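NDP-rhamnosyltransferase (Saccharopolyspora spinosa, PDB 3TSA) is a glycosyltransferase of the GT-B structural clan, whose members are built from two Rossmann-like domains, each a parallel sheet with helices packed around it. Local coordinates at residues R219-C224 and C287-C292; A243-L248 and D348-V353; G306-V311 and G358-A363. One frame throughout, in Å; residues are numbered along the deposited sequence.

Interaction 1: R219-C224 and C287-C292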
loop_
_atom_site.group_PDB
_atom_site.type_symbol
_atom_site.label_atom_id
_atom_site.label_comp_id
_atom_site.label_asym_id
_atom_site.label_seq_id
_atom_site.Cartn_x
_atom_site.Cartn_y
_atom_site.Cartn_z
ATOM N N ARG A 219 14.133 27.649 13.739
ATOM C CA ARG A 219 14.826 26.320 13.930
ATOM C C ARG A 219 13.711 25.290 14.124
ATOM O O ARG A 219 13.042 25.265 15.204
ATOM C CB ARG A 219 15.647 26.426 15.231
ATOM C CG ARG A 219 16.473 27.716 15.319
ATOM C CD ARG A 219 17.406 27.834 14.008
ATOM N NE ARG A 219 18.442 26.777 13.947
ATOM C CZ ARG A 219 19.508 26.672 14.742
ATOM N NH1 ARG A 219 20.407 25.694 14.542
ATOM N NH2 ARG A 219 19.722 27.555 15.712
ATOM N N ARG A 220 13.454 24.488 13.097
ATOM C CA ARG A 220 12.264 23.652 13.131
ATOM C C ARG A 220 12.573 22.340 13.870
ATOM O O ARG A 220 13.516 21.605 13.513
ATOM C CB ARG A 220 11.802 23.378 11.694
ATOM C CG ARG A 220 10.514 22.619 11.637
ATOM C CD ARG A 220 9.879 22.659 10.193
ATOM N NE ARG A 220 9.353 23.948 9.788
ATOM C CZ ARG A 220 8.934 24.204 8.552
ATOM N NH1 ARG A 220 9.000 23.247 7.651
ATOM N NH2 ARG A 220 8.493 25.392 8.201
ATOM N N VAL A 221 11.815 22.048 14.920
ATOM C CA VAL A 221 11.987 20.878 15.749
ATOM C C VAL A 221 10.682 20.110 15.640
ATOM O O VAL A 221 9.607 20.656 15.940
ATOM C CB VAL A 221 12.185 21.358 17.211
ATOM C CG1 VAL A 221 12.120 20.168 18.252
ATOM C CG2 VAL A 221 13.533 22.084 17.318
ATOM N N CYS A 222 10.728 18.823 15.237
ATOM C CA CYS A 222 9.508 18.028 15.224
ATOM C C CYS A 222 9.401 17.183 16.515
ATOM O O CYS A 222 10.360 16.459 16.838
ATOM C CB CYS A 222 9.478 17.117 13.989
ATOM S SG CYS A 222 8.109 15.917 13.915
ATOM N N ILE A 223 8.226 17.139 17.128
ATOM C CA ILE A 223 7.940 16.288 18.273
ATOM C C ILE A 223 6.959 15.277 17.757
ATOM O O ILE A 223 5.861 15.641 17.299
ATOM C CB ILE A 223 7.323 17.101 19.465
ATOM C CG1 ILE A 223 8.330 18.122 19.956
ATOM C CG2 ILE A 223 6.824 16.110 20.548
ATOM C CD1 ILE A 223 7.595 19.176 20.889
ATOM N N CYS A 224 7.382 13.997 17.773
ATOM C CA CYS A 224 6.602 12.929 17.164
ATOM C C CYS A 224 6.588 11.733 18.122
ATOM O O CYS A 224 7.679 11.155 18.475
ATOM C CB CYS A 224 7.225 12.576 15.842
ATOM S SG CYS A 224 6.162 11.314 15.012
ATOM N N CYS A 287 13.403 19.680 8.970
ATOM C CA CYS A 287 13.541 19.830 10.477
ATOM C C CYS A 287 14.970 19.636 10.897
ATOM O O CYS A 287 15.713 18.819 10.246
ATOM C CB CYS A 287 12.725 18.766 11.167
ATOM S SG CYS A 287 10.928 18.994 10.934
ATOM N N GLU A 288 15.403 20.325 11.983
ATOM C CA GLU A 288 16.809 20.144 12.352
ATOM C C GLU A 288 16.946 19.154 13.542
ATOM O O GLU A 288 18.061 18.802 13.891
ATOM C CB GLU A 288 17.395 21.503 12.825
ATOM C CG GLU A 288 17.643 22.435 11.631
ATOM C CD GLU A 288 18.235 23.730 12.136
ATOM O OE1 GLU A 288 19.379 23.696 12.607
ATOM O OE2 GLU A 288 17.532 24.727 12.169
ATOM N N LEU A 289 15.819 18.736 14.113
ATOM C CA LEU A 289 15.853 17.852 15.293
ATOM C C LEU A 289 14.512 17.131 15.388
ATOM O O LEU A 289 13.498 17.766 15.013
ATOM C CB LEU A 289 16.139 18.685 16.569
ATOM C CG LEU A 289 16.095 17.999 17.943
ATOM C CD1 LEU A 289 17.212 16.969 18.065
ATOM C CD2 LEU A 289 16.134 19.016 19.103
ATOM N N VAL A 290 14.496 15.854 15.849
ATOM C CA VAL A 290 13.269 15.162 16.094
ATOM C C VAL A 290 13.249 14.830 17.594
ATOM O O VAL A 290 14.275 14.319 18.073
ATOM C CB VAL A 290 13.148 13.826 15.319
ATOM C CG1 VAL A 290 11.788 13.110 15.723
ATOM C CG2 VAL A 290 13.108 14.197 13.881
ATOM N N ILE A 291 12.181 15.174 18.305
ATOM C CA ILE A 291 12.126 14.699 19.741
ATOM C C ILE A 291 11.097 13.564 19.684
ATOM O O ILE A 291 9.953 13.758 19.229
ATOM C CB ILE A 291 11.567 15.822 20.720
ATOM C CG1 ILE A 291 12.542 17.007 20.805
ATOM C CG2 ILE A 291 11.370 15.247 22.141
ATOM C CD1 ILE A 291 11.982 18.318 21.366
ATOM N N CYS A 292 11.492 12.394 20.175
ATOM C CA CYS A 292 10.639 11.217 20.075
ATOM C C CYS A 292 10.889 10.274 21.236
ATOM O O CYS A 292 11.763 10.521 22.070
ATOM C CB CYS A 292 10.872 10.506 18.750
ATOM S SG CYS A 292 12.600 9.934 18.474
HETATM O O HOH W 1 15.120 24.932 10.794
#

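Interaction 2: A243-L248 and D348-V353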
loop_
_atom_site.group_PDB
_atom_site.type_symbol
_atom_site.label_atom_id
_atom_site.label_comp_id
_atom_site.label_asym_id
_atom_site.label_seq_id
_atom_site.Cartn_x
_atom_site.Cartn_y
_atom_site.Cartn_z
ATOM N N ALA A 243 7.034 21.912 26.058
ATOM C CA ALA A 243 7.508 23.024 26.919
ATOM C C ALA A 243 8.984 23.316 26.645
ATOM O O ALA A 243 9.396 24.471 26.386
ATOM C CB ALA A 243 7.324 22.647 28.376
ATOM N N ALA A 244 9.821 22.277 26.628
ATOM C CA ALA A 244 11.222 22.503 26.387
ATOM C C ALA A 244 11.453 23.131 24.988
ATOM O O ALA A 244 12.301 24.069 24.858
ATOM C CB ALA A 244 11.956 21.177 26.533
ATOM N N ALA A 245 10.756 22.640 23.969
ATOM C CA ALA A 245 11.014 23.127 22.607
ATOM C C ALA A 245 10.496 24.552 22.457
ATOM O O ALA A 245 11.197 25.417 21.925
ATOM C CB ALA A 245 10.375 22.216 21.503
ATOM N N THR A 246 9.267 24.796 22.874
ATOM C CA THR A 246 8.655 26.084 22.466
ATOM C C THR A 246 9.225 27.267 23.252
ATOM O O THR A 246 9.103 28.424 22.825
ATOM C CB THR A 246 7.120 26.064 22.578
ATOM O OG1 THR A 246 6.710 25.734 23.925
ATOM C CG2 THR A 246 6.519 25.057 21.575
ATOM N N GLU A 247 9.794 26.992 24.414
ATOM C CA GLU A 247 10.406 28.026 25.196
ATOM C C GLU A 247 11.759 28.467 24.694
ATOM O O GLU A 247 12.263 29.484 25.103
ATOM C CB GLU A 247 10.568 27.508 26.606
ATOM C CG GLU A 247 9.246 27.542 27.336
ATOM C CD GLU A 247 9.433 27.238 28.825
ATOM O OE1 GLU A 247 8.443 26.728 29.390
ATOM O OE2 GLU A 247 10.555 27.494 29.387
ATOM N N LEU A 248 12.375 27.687 23.808
ATOM C CA LEU A 248 13.706 27.955 23.368
ATOM C C LEU A 248 13.680 29.002 22.276
ATOM O O LEU A 248 12.799 28.937 21.391
ATOM C CB LEU A 248 14.354 26.646 22.886
ATOM C CG LEU A 248 15.873 26.751 22.743
ATOM C CD1 LEU A 248 16.577 27.030 24.030
ATOM C CD2 LEU A 248 16.479 25.586 22.022
ATOM N N ASP A 348 18.315 22.607 27.533
ATOM C CA ASP A 348 19.731 22.754 27.235
ATOM C C ASP A 348 20.131 21.705 26.157
ATOM O O ASP A 348 20.963 22.004 25.260
ATOM C CB ASP A 348 20.597 22.596 28.517
ATOM C CG ASP A 348 20.582 23.829 29.393
ATOM O OD1 ASP A 348 20.049 24.837 29.008
ATOM O OD2 ASP A 348 21.093 23.754 30.526
ATOM N N SER A 349 19.468 20.557 26.186
ATOM C CA SER A 349 19.799 19.470 25.230
ATOM C C SER A 349 19.378 19.883 23.819
ATOM O O SER A 349 20.068 19.612 22.831
ATOM C CB SER A 349 19.076 18.182 25.593
ATOM O OG SER A 349 19.614 17.632 26.766
ATOM N N ILE A 350 18.211 20.465 23.709
ATOM C CA ILE A 350 17.764 20.962 22.411
ATOM C C ILE A 350 18.709 22.008 21.873
ATOM O O ILE A 350 19.162 21.910 20.723
ATOM C CB ILE A 350 16.334 21.592 22.504
ATOM C CG1 ILE A 350 15.308 20.492 22.878
ATOM C CG2 ILE A 350 15.961 22.213 21.109
ATOM C CD1 ILE A 350 13.875 21.031 23.175
ATOM N N ALA A 351 19.052 22.984 22.710
ATOM C CA ALA A 351 19.995 24.027 22.313
ATOM C C ALA A 351 21.342 23.441 21.886
ATOM O O ALA A 351 21.917 23.930 20.927
ATOM C CB ALA A 351 20.211 25.069 23.474
ATOM N N THR A 352 21.826 22.377 22.533
ATOM C CA THR A 352 23.141 21.847 22.292
ATOM C C THR A 352 23.130 21.246 20.839
ATOM O O THR A 352 24.068 21.422 20.094
ATOM C CB THR A 352 23.445 20.726 23.274
ATOM O OG1 THR A 352 23.732 21.325 24.559
ATOM C CG2 THR A 352 24.659 19.985 22.827
ATOM N N VAL A 353 22.114 20.471 20.522
ATOM C CA VAL A 353 21.988 19.901 19.172
ATOM C C VAL A 353 21.872 20.987 18.084
ATOM O O VAL A 353 22.601 20.943 17.066
ATOM C CB VAL A 353 20.782 18.877 19.074
ATOM C CG1 VAL A 353 20.678 18.312 17.602
ATOM C CG2 VAL A 353 21.002 17.736 20.023
#

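Interaction 3: G306-V311 and G358-A363. Unlike the reference sequence in segment 358-363: A361 (reference Ser).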
loop_
_atom_site.group_PDB
_atom_site.type_symbol
_atom_site.label_atom_id
_atom_site.label_comp_id
_atom_site.label_asym_id
_atom_site.label_seq_id
_atom_site.Cartn_x
_atom_site.Cartn_y
_atom_site.Cartn_z
ATOM N N GLY A 306 19.110 11.711 8.029
ATOM C CA GLY A 306 20.300 12.363 8.637
ATOM C C GLY A 306 19.900 13.422 9.686
ATOM O O GLY A 306 20.646 14.357 9.917
ATOM N N ILE A 307 18.754 13.224 10.349
ATOM C CA ILE A 307 18.199 14.204 11.303
ATOM C C ILE A 307 18.466 13.691 12.742
ATOM O O ILE A 307 18.035 12.604 13.112
ATOM C CB ILE A 307 16.715 14.366 11.108
ATOM C CG1 ILE A 307 16.287 14.714 9.656
ATOM C CG2 ILE A 307 16.170 15.499 12.065
ATOM C CD1 ILE A 307 17.019 15.897 9.105
ATOM N N PRO A 308 19.194 14.487 13.528
ATOM C CA PRO A 308 19.456 13.991 14.886
ATOM C C PRO A 308 18.205 13.988 15.748
ATOM O O PRO A 308 17.213 14.645 15.458
ATOM C CB PRO A 308 20.488 14.947 15.459
ATOM C CG PRO A 308 20.390 16.175 14.683
ATOM C CD PRO A 308 19.834 15.785 13.271
ATOM N N GLN A 309 18.272 13.231 16.850
ATOM C CA GLN A 309 17.124 13.027 17.695
ATOM C C GLN A 309 17.462 13.246 19.144
ATOM O O GLN A 309 18.551 12.946 19.612
ATOM C CB GLN A 309 16.513 11.605 17.559
ATOM C CG GLN A 309 16.130 11.274 16.105
ATOM C CD GLN A 309 16.811 10.036 15.619
ATOM O OE1 GLN A 309 17.582 10.069 14.654
ATOM N NE2 GLN A 309 16.572 8.942 16.299
ATOM N N LEU A 310 16.476 13.794 19.827
ATOM C CA LEU A 310 16.505 13.853 21.307
ATOM C C LEU A 310 15.468 12.784 21.733
ATOM O O LEU A 310 14.303 12.926 21.409
ATOM C CB LEU A 310 16.006 15.210 21.682
ATOM C CG LEU A 310 16.499 15.804 23.016
ATOM C CD1 LEU A 310 15.900 17.146 23.438
ATOM C CD2 LEU A 310 16.775 14.888 24.100
ATOM N N VAL A 311 15.912 11.770 22.496
ATOM C CA VAL A 311 15.129 10.557 22.649
ATOM C C VAL A 311 14.711 10.449 24.113
ATOM O O VAL A 311 15.537 10.629 24.996
ATOM C CB VAL A 311 15.918 9.300 22.264
ATOM C CG1 VAL A 311 14.930 8.106 22.173
ATOM C CG2 VAL A 311 16.581 9.468 20.840
ATOM N N GLY A 358 27.755 18.757 14.320
ATOM C CA GLY A 358 28.272 17.405 14.512
ATOM C C GLY A 358 27.190 16.381 14.777
ATOM O O GLY A 358 27.363 15.220 14.419
ATOM N N PHE A 359 26.067 16.805 15.365
ATOM C CA PHE A 359 25.021 15.821 15.593
ATOM C C PHE A 359 24.436 15.340 14.253
ATOM O O PHE A 359 24.309 14.136 14.039
ATOM C CB PHE A 359 23.928 16.396 16.474
ATOM C CG PHE A 359 24.316 16.497 17.930
ATOM C CD1 PHE A 359 24.164 15.402 18.763
ATOM C CD2 PHE A 359 24.885 17.699 18.430
ATOM C CE1 PHE A 359 24.576 15.464 20.090
ATOM C CE2 PHE A 359 25.196 17.822 19.817
ATOM C CZ PHE A 359 25.069 16.684 20.624
ATOM N N ALA A 360 24.139 16.288 13.341
ATOM C CA ALA A 360 23.585 15.968 12.061
ATOM C C ALA A 360 24.637 15.140 11.301
ATOM O O ALA A 360 24.271 14.191 10.589
ATOM C CB ALA A 360 23.282 17.259 11.262
ATOM N N ALA A 361 25.903 15.503 11.448
ATOM C CA ALA A 361 26.989 14.763 10.722
ATOM C C ALA A 361 27.052 13.299 11.153
ATOM O O ALA A 361 27.186 12.404 10.333
ATOM C CB ALA A 361 28.320 15.406 10.932
ATOM N N ALA A 362 26.949 13.069 12.465
ATOM C CA ALA A 362 26.865 11.712 13.030
ATOM C C ALA A 362 25.619 10.996 12.577
ATOM O O ALA A 362 25.667 9.801 12.308
ATOM C CB ALA A 362 26.892 11.801 14.600
ATOM N N ALA A 363 24.476 11.709 12.488
ATOM C CA ALA A 363 23.274 11.042 11.990
ATOM C C ALA A 363 23.436 10.635 10.494
ATOM O O ALA A 363 22.903 9.601 10.090
ATOM C CB ALA A 363 22.050 11.914 12.134
#

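Interaction 1: R219-C224 and C287-C292
The R219 guanidinium meets the E288 carboxylate edge on, presenting the side that carries NE and NH1, with the two planes only 28° apart. Each carboxylate oxygen uses its syn lone pair: R219 NE gives to E288 OE2 at 2.9 Å (N-H...O angle 160°) and R219 NH1 to E288 OE1 at 3.0 Å, so the two-point grip fixes the rotation of both groups. E288 leaves its backbone with CG anti to the carbonyl carbon (chi1 -75°) and runs extended from there to the arginine, whose own chain is bent. NH1 also binds L354 O, and a water joins E288 OE2 to R220 N. R220 itself sends its guanidinium to E252, T286 and W211, while its CG rests 3.7 Å from C287 SG.

Beyond the salt bridge the strands run parallel. E288 N bonds R220 O at 2.7 Å, C222 N bonds L289 O, I291 N bonds C222 O at 2.7 Å and C224 N bonds I291 O. L289 N, buried beside R220 O, finds no partner in the model. V221, I223, L289 and I291 line one face, where I291 CD1 fits against V221 CG1 (3.6 Å) and I223 CG1 (3.9 Å). C222, C224, V290 and C292 line the other, where the last three meet T298 of helix 296-304 and C222 meets L284. In the sheet order 3-2-1-4-5-6 these are strands 1 and 4, the central pair where chain connectivity reverses direction, a hallmark of the Rossmann-like fold and here of the second GT-B domain.

Interaction 2: A243-L248 and D348-V353
I350 pushes CD1 into the surface of A244 and A245, while L248 reaches back over the base of the isoleucine; the two side chains point opposite ways and overlap alongside rather than end to end. A chi1 of -65° sets I350 CG1 beside its own backbone N, and chi2 is extended, which carries CD1 straight to the opposing backbone. There it lies 3.6 Å from A245 CA and 3.7 Å from A244 C, with A244 CB (3.9 Å) and A245 CB (4.1 Å) to its sides, so small alanines let a long branch come close to the main chain.

The second branch, I350 CG2, meets L248 CD2 at 3.5 Å. With chi1 at -165° the leucine swings CG away from its backbone N and sends its methyls across to the other segment: CD2 also lies 3.7 Å from A351 N, and both CD1 and CD2 approach A351 CB. No hydrogen bond crosses the interface. A244 O, buried here, has no partner in the model.

On the far side of helix 343-354, T352 OG1 folds back to D348 O at 2.9 Å, coming from above the carbonyl plane, while T352 N reaches the same oxygen from the opposite face. E247 OE2 adds a polar tie from 243-248 to H343.

Helix 236-246 lies beside helix 343-354, A244 touching F346, and L248, just past its end, touches T347 and L354. Beneath them runs the parallel sheet: I350 rests on L289 and I291 of strand 289-292 and on L310 of strand 309-311, and V353 on L289.

Interaction 3: G306-V311 and G358-A363
A363 N donates to F359 O at 2.9 Å, a first-turn bond of helix 358-371 that sets two of the three residues packed against 306-311, F359 and A363, one turn apart; A360 is the third. A363 aims its methyl at the turn before the strand, where CB lies 3.6 Å from G306 O and 4.0 Å from I307 N. G306, with phi at 76°, closes a Schellman motif at the C-terminal end of helix 296-304. The A363 methyl thus packs on peptide groups of the link between helix 296-304 and strand 309-311, a helix-to-strand connection of the Rossmann-like domain. P308 follows and lays its ring along the first turn of helix 358-371: P308 CB sits 3.9 Å from F359 CB, and P308 CD 3.9 Å from A360 CA. The phenylalanine side chain runs roughly perpendicular to that of the proline. F359 touches the proline through CB alone among its side-chain atoms; chi1 near -75° turns the ring away from it, to T352 of helix 343-354. V353 of that same helix meets the P308 ring. P308 O, meanwhile, accepts a backbone hydrogen bond from V290 N of the adjoining strand 289-292.

Overall arrangement
From the N terminus the segments come as 219-224, 243-248, 287-292, 306-311, 348-353 and 358-363. Interaction 1 closes a 62-residue loop between neighbouring strands. Interaction 2 starts inside that loop and crosses it, spanning 99 residues to join two helices over one sheet face. Interaction 3 opens after interaction 1 has closed, so those two stand in series, yet it crosses interaction 2, whose segment 348-353 falls within its loop. Strands 289-292 and 309-311 are sheet neighbours, linking interactions 1 and 3 through V290 and L310. I350 bridges sheet and helices, its CD1 3.8 Å from I291 CD1, and consecutive helices 343-354 and 358-371 meet at V353 and F359.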